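PDB 3DB2: putative NADPH-dependent oxidoreductase from Desulfitobacterium hafniense DCB-2, which probably catalyses an NAD(P)-dependent oxidation or reduction of a substrate not yet identified, as a two-domain enzyme of the GFO/IDH/MocA family. Local coordinates for residues S149-F154 with S242-G247; P238-I243 with F253-F258. All blocks are in the same frame, centred on the assembly; numbering follows the deposited sequence.

Contact 1 (S149-F154 with S242-G247); sequences SIEAVF and SINVYG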
loop_
_atom_site.group_PDB
_atom_site.type_symbol
_atom_site.label_atom_id
_atom_site.label_comp_id
_atom_site.label_asym_id
_atom_site.label_seq_id
_atom_site.Cartn_x
_atom_site.Cartn_y
_atom_site.Cartn_z
ATOM N N SER C 149 -8.375 6.117 -4.061
ATOM C CA SER C 149 -7.806 4.812 -3.711
ATOM C C SER C 149 -7.776 4.607 -2.188
ATOM O O SER C 149 -7.865 5.531 -1.393
ATOM C CB SER C 149 -6.405 4.670 -4.280
ATOM O OG SER C 149 -5.475 5.563 -3.720
ATOM N N ILE C 150 -7.616 3.328 -1.813
ATOM C CA ILE C 150 -7.478 2.921 -0.427
ATOM C C ILE C 150 -6.330 1.914 -0.334
ATOM O O ILE C 150 -6.135 1.132 -1.244
ATOM C CB ILE C 150 -8.763 2.318 0.151
ATOM C CG1 ILE C 150 -9.888 3.338 0.297
ATOM C CG2 ILE C 150 -8.488 1.600 1.478
ATOM C CD1 ILE C 150 -11.198 2.673 0.676
ATOM N N GLU C 151 -5.576 1.967 0.776
ATOM C CA GLU C 151 -4.553 0.967 1.038
ATOM C C GLU C 151 -4.847 0.313 2.395
ATOM O O GLU C 151 -4.950 1.064 3.353
ATOM C CB GLU C 151 -3.144 1.565 1.088
ATOM C CG GLU C 151 -2.827 2.334 -0.178
ATOM C CD GLU C 151 -1.783 3.415 0.072
ATOM O OE1 GLU C 151 -1.488 3.756 1.238
ATOM O OE2 GLU C 151 -1.299 3.949 -0.955
ATOM N N ALA C 152 -5.006 -0.986 2.410
ATOM C CA ALA C 152 -5.372 -1.729 3.611
ATOM C C ALA C 152 -4.270 -2.743 3.897
ATOM O O ALA C 152 -3.705 -3.289 2.938
ATOM C CB ALA C 152 -6.703 -2.433 3.434
ATOM N N VAL C 153 -3.948 -2.970 5.163
ATOM C CA VAL C 153 -2.896 -3.931 5.481
ATOM C C VAL C 153 -3.358 -4.758 6.680
ATOM O O VAL C 153 -3.920 -4.178 7.603
ATOM C CB VAL C 153 -1.566 -3.259 5.839
ATOM C CG1 VAL C 153 -0.515 -4.257 6.312
ATOM C CG2 VAL C 153 -1.043 -2.472 4.640
ATOM N N PHE C 154 -3.108 -6.057 6.646
ATOM C CA PHE C 154 -3.355 -6.865 7.851
ATOM C C PHE C 154 -2.197 -7.900 7.845
ATOM O O PHE C 154 -2.059 -8.714 6.957
ATOM C CB PHE C 154 -4.721 -7.465 7.908
ATOM C CG PHE C 154 -5.171 -7.993 9.281
ATOM C CD1 PHE C 154 -4.320 -8.073 10.353
ATOM C CD2 PHE C 154 -6.493 -8.414 9.431
ATOM C CE1 PHE C 154 -4.706 -8.549 11.608
ATOM C CE2 PHE C 154 -6.906 -8.894 10.662
ATOM C CZ PHE C 154 -6.019 -8.977 11.722
ATOM N N SER C 242 -3.972 -1.599 9.222
ATOM C CA SER C 242 -4.118 -0.198 8.811
ATOM C C SER C 242 -5.018 -0.050 7.591
ATOM O O SER C 242 -5.192 -0.971 6.813
ATOM C CB SER C 242 -2.738 0.390 8.543
ATOM O OG SER C 242 -2.037 -0.337 7.563
ATOM N N ILE C 243 -5.605 1.151 7.457
ATOM C CA ILE C 243 -6.400 1.545 6.315
ATOM C C ILE C 243 -6.082 3.031 6.039
ATOM O O ILE C 243 -6.172 3.862 6.955
ATOM C CB ILE C 243 -7.908 1.380 6.554
ATOM C CG1 ILE C 243 -8.298 -0.005 7.081
ATOM C CG2 ILE C 243 -8.741 1.710 5.312
ATOM C CD1 ILE C 243 -9.778 -0.260 7.193
ATOM N N ASN C 244 -5.693 3.308 4.815
ATOM C CA ASN C 244 -5.399 4.669 4.376
ATOM C C ASN C 244 -6.408 4.917 3.242
ATOM O O ASN C 244 -6.515 4.136 2.305
ATOM C CB ASN C 244 -3.999 4.883 3.835
ATOM C CG ASN C 244 -2.916 4.512 4.838
ATOM O OD1 ASN C 244 -3.065 4.789 6.009
ATOM N ND2 ASN C 244 -1.851 3.899 4.387
ATOM N N VAL C 245 -7.130 5.997 3.350
ATOM C CA VAL C 245 -8.103 6.439 2.372
ATOM C C VAL C 245 -7.655 7.812 1.827
ATOM O O VAL C 245 -7.420 8.713 2.627
ATOM C CB VAL C 245 -9.486 6.590 3.005
ATOM C CG1 VAL C 245 -10.525 6.939 1.969
ATOM C CG2 VAL C 245 -9.863 5.302 3.740
ATOM N N TYR C 246 -7.566 7.901 0.521
ATOM C CA TYR C 246 -7.131 9.107 -0.166
ATOM C C TYR C 246 -8.356 9.758 -0.817
ATOM O O TYR C 246 -8.984 9.100 -1.658
ATOM C CB TYR C 246 -6.084 8.737 -1.221
ATOM C CG TYR C 246 -4.881 8.097 -0.537
ATOM C CD1 TYR C 246 -3.944 8.886 0.112
ATOM C CD2 TYR C 246 -4.683 6.719 -0.520
ATOM C CE1 TYR C 246 -2.851 8.318 0.738
ATOM C CE2 TYR C 246 -3.574 6.176 0.111
ATOM C CZ TYR C 246 -2.649 6.958 0.748
ATOM O OH TYR C 246 -1.525 6.431 1.402
ATOM N N GLY C 247 -8.618 10.990 -0.420
ATOM C CA GLY C 247 -9.769 11.768 -0.845
ATOM C C GLY C 247 -9.321 13.061 -1.492
ATOM O O GLY C 247 -8.151 13.440 -1.296
HETATM O O HOH W 1 -2.661 0.679 5.040
#

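Contact 2 (P238-I243 with F253-F258); sequences PGVFSI and FYQLDF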
loop_
_atom_site.group_PDB
_atom_site.type_symbol
_atom_site.label_atom_id
_atom_site.label_comp_id
_atom_site.label_asym_id
_atom_site.label_seq_id
_atom_site.Cartn_x
_atom_site.Cartn_y
_atom_site.Cartn_z
ATOM N N PRO C 238 5.958 -8.196 12.320
ATOM C CA PRO C 238 5.124 -7.753 13.439
ATOM C C PRO C 238 3.760 -7.214 13.011
ATOM O O PRO C 238 3.604 -6.729 11.881
ATOM C CB PRO C 238 5.945 -6.646 14.069
ATOM C CG PRO C 238 7.355 -7.061 13.771
ATOM C CD PRO C 238 7.298 -7.577 12.344
ATOM N N GLY C 239 2.785 -7.328 13.915
ATOM C CA GLY C 239 1.400 -7.038 13.619
ATOM C C GLY C 239 1.131 -5.603 13.178
ATOM O O GLY C 239 1.582 -4.625 13.784
ATOM N N VAL C 240 0.368 -5.472 12.097
ATOM C CA VAL C 240 -0.088 -4.195 11.566
ATOM C C VAL C 240 -1.535 -4.417 11.075
ATOM O O VAL C 240 -1.762 -5.449 10.434
ATOM C CB VAL C 240 0.674 -3.637 10.358
ATOM C CG1 VAL C 240 0.056 -2.325 9.845
ATOM C CG2 VAL C 240 2.145 -3.446 10.670
ATOM N N PHE C 241 -2.392 -3.469 11.402
ATOM C CA PHE C 241 -3.739 -3.377 10.854
ATOM C C PHE C 241 -3.938 -1.885 10.523
ATOM O O PHE C 241 -4.105 -1.095 11.452
ATOM C CB PHE C 241 -4.844 -3.861 11.759
ATOM C CG PHE C 241 -6.250 -3.971 11.217
ATOM C CD1 PHE C 241 -7.026 -2.878 10.834
ATOM C CD2 PHE C 241 -6.852 -5.217 11.095
ATOM C CE1 PHE C 241 -8.300 -2.959 10.333
ATOM C CE2 PHE C 241 -8.130 -5.326 10.577
ATOM C CZ PHE C 241 -8.856 -4.220 10.195
ATOM N N SER C 242 -3.972 -1.599 9.222
ATOM C CA SER C 242 -4.118 -0.198 8.811
ATOM C C SER C 242 -5.018 -0.050 7.591
ATOM O O SER C 242 -5.192 -0.971 6.813
ATOM C CB SER C 242 -2.738 0.390 8.543
ATOM O OG SER C 242 -2.037 -0.337 7.563
ATOM N N ILE C 243 -5.605 1.151 7.457
ATOM C CA ILE C 243 -6.400 1.545 6.315
ATOM C C ILE C 243 -6.082 3.031 6.039
ATOM O O ILE C 243 -6.172 3.862 6.955
ATOM C CB ILE C 243 -7.908 1.380 6.554
ATOM C CG1 ILE C 243 -8.298 -0.005 7.081
ATOM C CG2 ILE C 243 -8.741 1.710 5.312
ATOM C CD1 ILE C 243 -9.778 -0.260 7.193
ATOM N N PHE C 253 -5.999 8.205 7.781
ATOM C CA PHE C 253 -5.020 7.180 8.175
ATOM C C PHE C 253 -5.476 6.531 9.476
ATOM O O PHE C 253 -5.506 7.159 10.521
ATOM C CB PHE C 253 -3.626 7.763 8.385
ATOM C CG PHE C 253 -3.119 8.602 7.232
ATOM C CD1 PHE C 253 -2.834 8.003 6.019
ATOM C CD2 PHE C 253 -2.935 9.973 7.396
ATOM C CE1 PHE C 253 -2.355 8.777 4.969
ATOM C CE2 PHE C 253 -2.473 10.750 6.333
ATOM C CZ PHE C 253 -2.226 10.149 5.121
ATOM N N TYR C 254 -5.821 5.263 9.400
ATOM C CA TYR C 254 -6.295 4.457 10.517
ATOM C C TYR C 254 -5.279 3.345 10.820
ATOM O O TYR C 254 -4.776 2.715 9.883
ATOM C CB TYR C 254 -7.635 3.833 10.197
ATOM C CG TYR C 254 -8.220 2.818 11.140
ATOM C CD1 TYR C 254 -8.738 3.203 12.371
ATOM C CD2 TYR C 254 -8.281 1.462 10.813
ATOM C CE1 TYR C 254 -9.272 2.270 13.234
ATOM C CE2 TYR C 254 -8.836 0.534 11.692
ATOM C CZ TYR C 254 -9.330 0.942 12.904
ATOM O OH TYR C 254 -9.896 0.064 13.810
ATOM N N GLN C 255 -5.022 3.158 12.095
ATOM C CA GLN C 255 -4.201 2.118 12.670
ATOM C C GLN C 255 -4.935 1.432 13.819
ATOM O O GLN C 255 -5.492 2.131 14.657
ATOM C CB GLN C 255 -2.878 2.671 13.234
ATOM C CG GLN C 255 -1.798 2.969 12.226
ATOM C CD GLN C 255 -0.993 1.769 11.776
ATOM O OE1 GLN C 255 -1.074 0.680 12.347
ATOM N NE2 GLN C 255 -0.183 1.922 10.724
ATOM N N LEU C 256 -4.933 0.114 13.859
ATOM C CA LEU C 256 -5.497 -0.601 15.012
ATOM C C LEU C 256 -4.491 -1.548 15.637
ATOM O O LEU C 256 -3.746 -2.184 14.890
ATOM C CB LEU C 256 -6.733 -1.355 14.553
ATOM C CG LEU C 256 -7.360 -2.349 15.539
ATOM C CD1 LEU C 256 -8.081 -1.548 16.624
ATOM C CD2 LEU C 256 -8.240 -3.298 14.758
ATOM N N ASP C 257 -4.461 -1.644 16.972
ATOM C CA ASP C 257 -3.690 -2.641 17.681
ATOM C C ASP C 257 -4.564 -3.893 17.800
ATOM O O ASP C 257 -5.405 -3.947 18.703
ATOM C CB ASP C 257 -3.313 -2.222 19.091
ATOM C CG ASP C 257 -2.479 -3.255 19.815
ATOM O OD1 ASP C 257 -2.214 -4.355 19.301
ATOM O OD2 ASP C 257 -2.040 -2.898 20.935
ATOM N N PHE C 258 -4.372 -4.822 16.882
ATOM C CA PHE C 258 -5.222 -5.996 16.746
ATOM C C PHE C 258 -5.182 -6.897 17.988
ATOM O O PHE C 258 -6.025 -7.798 18.149
ATOM C CB PHE C 258 -4.865 -6.809 15.474
ATOM C CG PHE C 258 -6.027 -7.717 15.100
ATOM C CD1 PHE C 258 -7.099 -7.220 14.386
ATOM C CD2 PHE C 258 -6.042 -9.050 15.487
ATOM C CE1 PHE C 258 -8.158 -8.052 14.058
ATOM C CE2 PHE C 258 -7.098 -9.890 15.162
ATOM C CZ PHE C 258 -8.168 -9.364 14.459
#

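Contact 1 (S149-F154 with S242-G247)
Glu151 reaches across to Asn244 and Tyr246 on the neighbouring antiparallel strand, and its side chain carries the polar half of this contact. CB leaves on the face shared with Ser149, Val153, Ser242, Asn244 and Tyr246. Glu151 CG sits anti to the carbonyl carbon (chi1 -55°) and meets the Tyr246 ring edge in its plane, 3.9 Å from Tyr246 CE2. Glu151 CD follows that edge, 3.3 Å from Tyr246 CE2. At the tip, Glu151 OE1 takes two hydrogen bonds: Tyr246 OH, 2.7 Å away, arrives from above the carboxylate plane, whereas Asn244 ND2, at 3.2 Å, comes nearly along the C-O axis. Glu151 OE2 turns instead to Tyr230 OH of the second subunit, so both oxygens of this buried carboxylate have partners and its rotation is probably fixed. The backbones form a hydrogen-bonded pair: Glu151 N to Asn244 O and Asn244 N to Glu151 O are both 2.8 Å. A water bridges Glu151 O and Ser242 OG. On the reverse face Ile150 lies alongside Ile243, with their CG2 atoms 3.8 Å apart, and beside Val245. Helices 130-140 and 183-194 pack against this apolar face, strand 228-234 flanks 147-155 and strand 250-256 flanks 240-247.

Contact 2 (P238-I243 with F253-F258)
Phe241 and Tyr254, both on the face that also holds Ile243, have CG opposite the backbone N (chi1 -172° and 172°), which brings the two rings together. There Phe241 CE1 comes to the edge of the Tyr254 ring, in its plane, 3.8 Å from Tyr254 CE2. Leu256 runs beside Phe241, and its CD2 lies over one ring face in a CH-pi contact, 4.2 Å from the centroid and 14° off the normal. Phe258 CD1 approaches Phe241 CD2 at 3.9 Å. With an alanine in place of Phe241, the Leu256 methyl would probably lose its aromatic face and a gap would open between Tyr254 and Phe258. Nearer the turn, Ile243 CG1 touches the Tyr254 ring edge at CD2. The backbone fixes this register: Leu256 N donates to Phe241 O at 2.8 Å, and Ile243 and Tyr254 exchange two bonds as a hydrogen-bonded pair. On the other face Gln255 is bent at its second torsion, which places NE2 3.7 Å from Ser242 CB. The paired residues belong to the beta hairpin of strands 240-247 and 250-256, with Phe258 just past its second strand. Helix 183-194 packs on Phe241 and Ile243, helix 130-140 on Ile243 and Tyr254, while strands 147-155 and 271-278 flank the hairpin.

In the fold
Contacts 1 and 2 are successive pairings in one mixed sheet: strand 240-247 lies between 147-155 and 250-256, and Ser242 and Ile243 serve both. Their centres are about 10 Å apart. They also meet directly, through Phe154, whose CZ lies 3.3 Å from Phe258 CE1 and whose ring is edge-to-face with Phe241, and through Asn244 OD1, 3.2 Å from Phe253 CD1. Both contacts reach the second subunit, consistent with the open sheet of the GFO/IDH/MocA C-terminal domain serving as a dimer surface. The dinucleotide site would be expected in the separate Rossmann domain, whose parallel sheet includes neither contact.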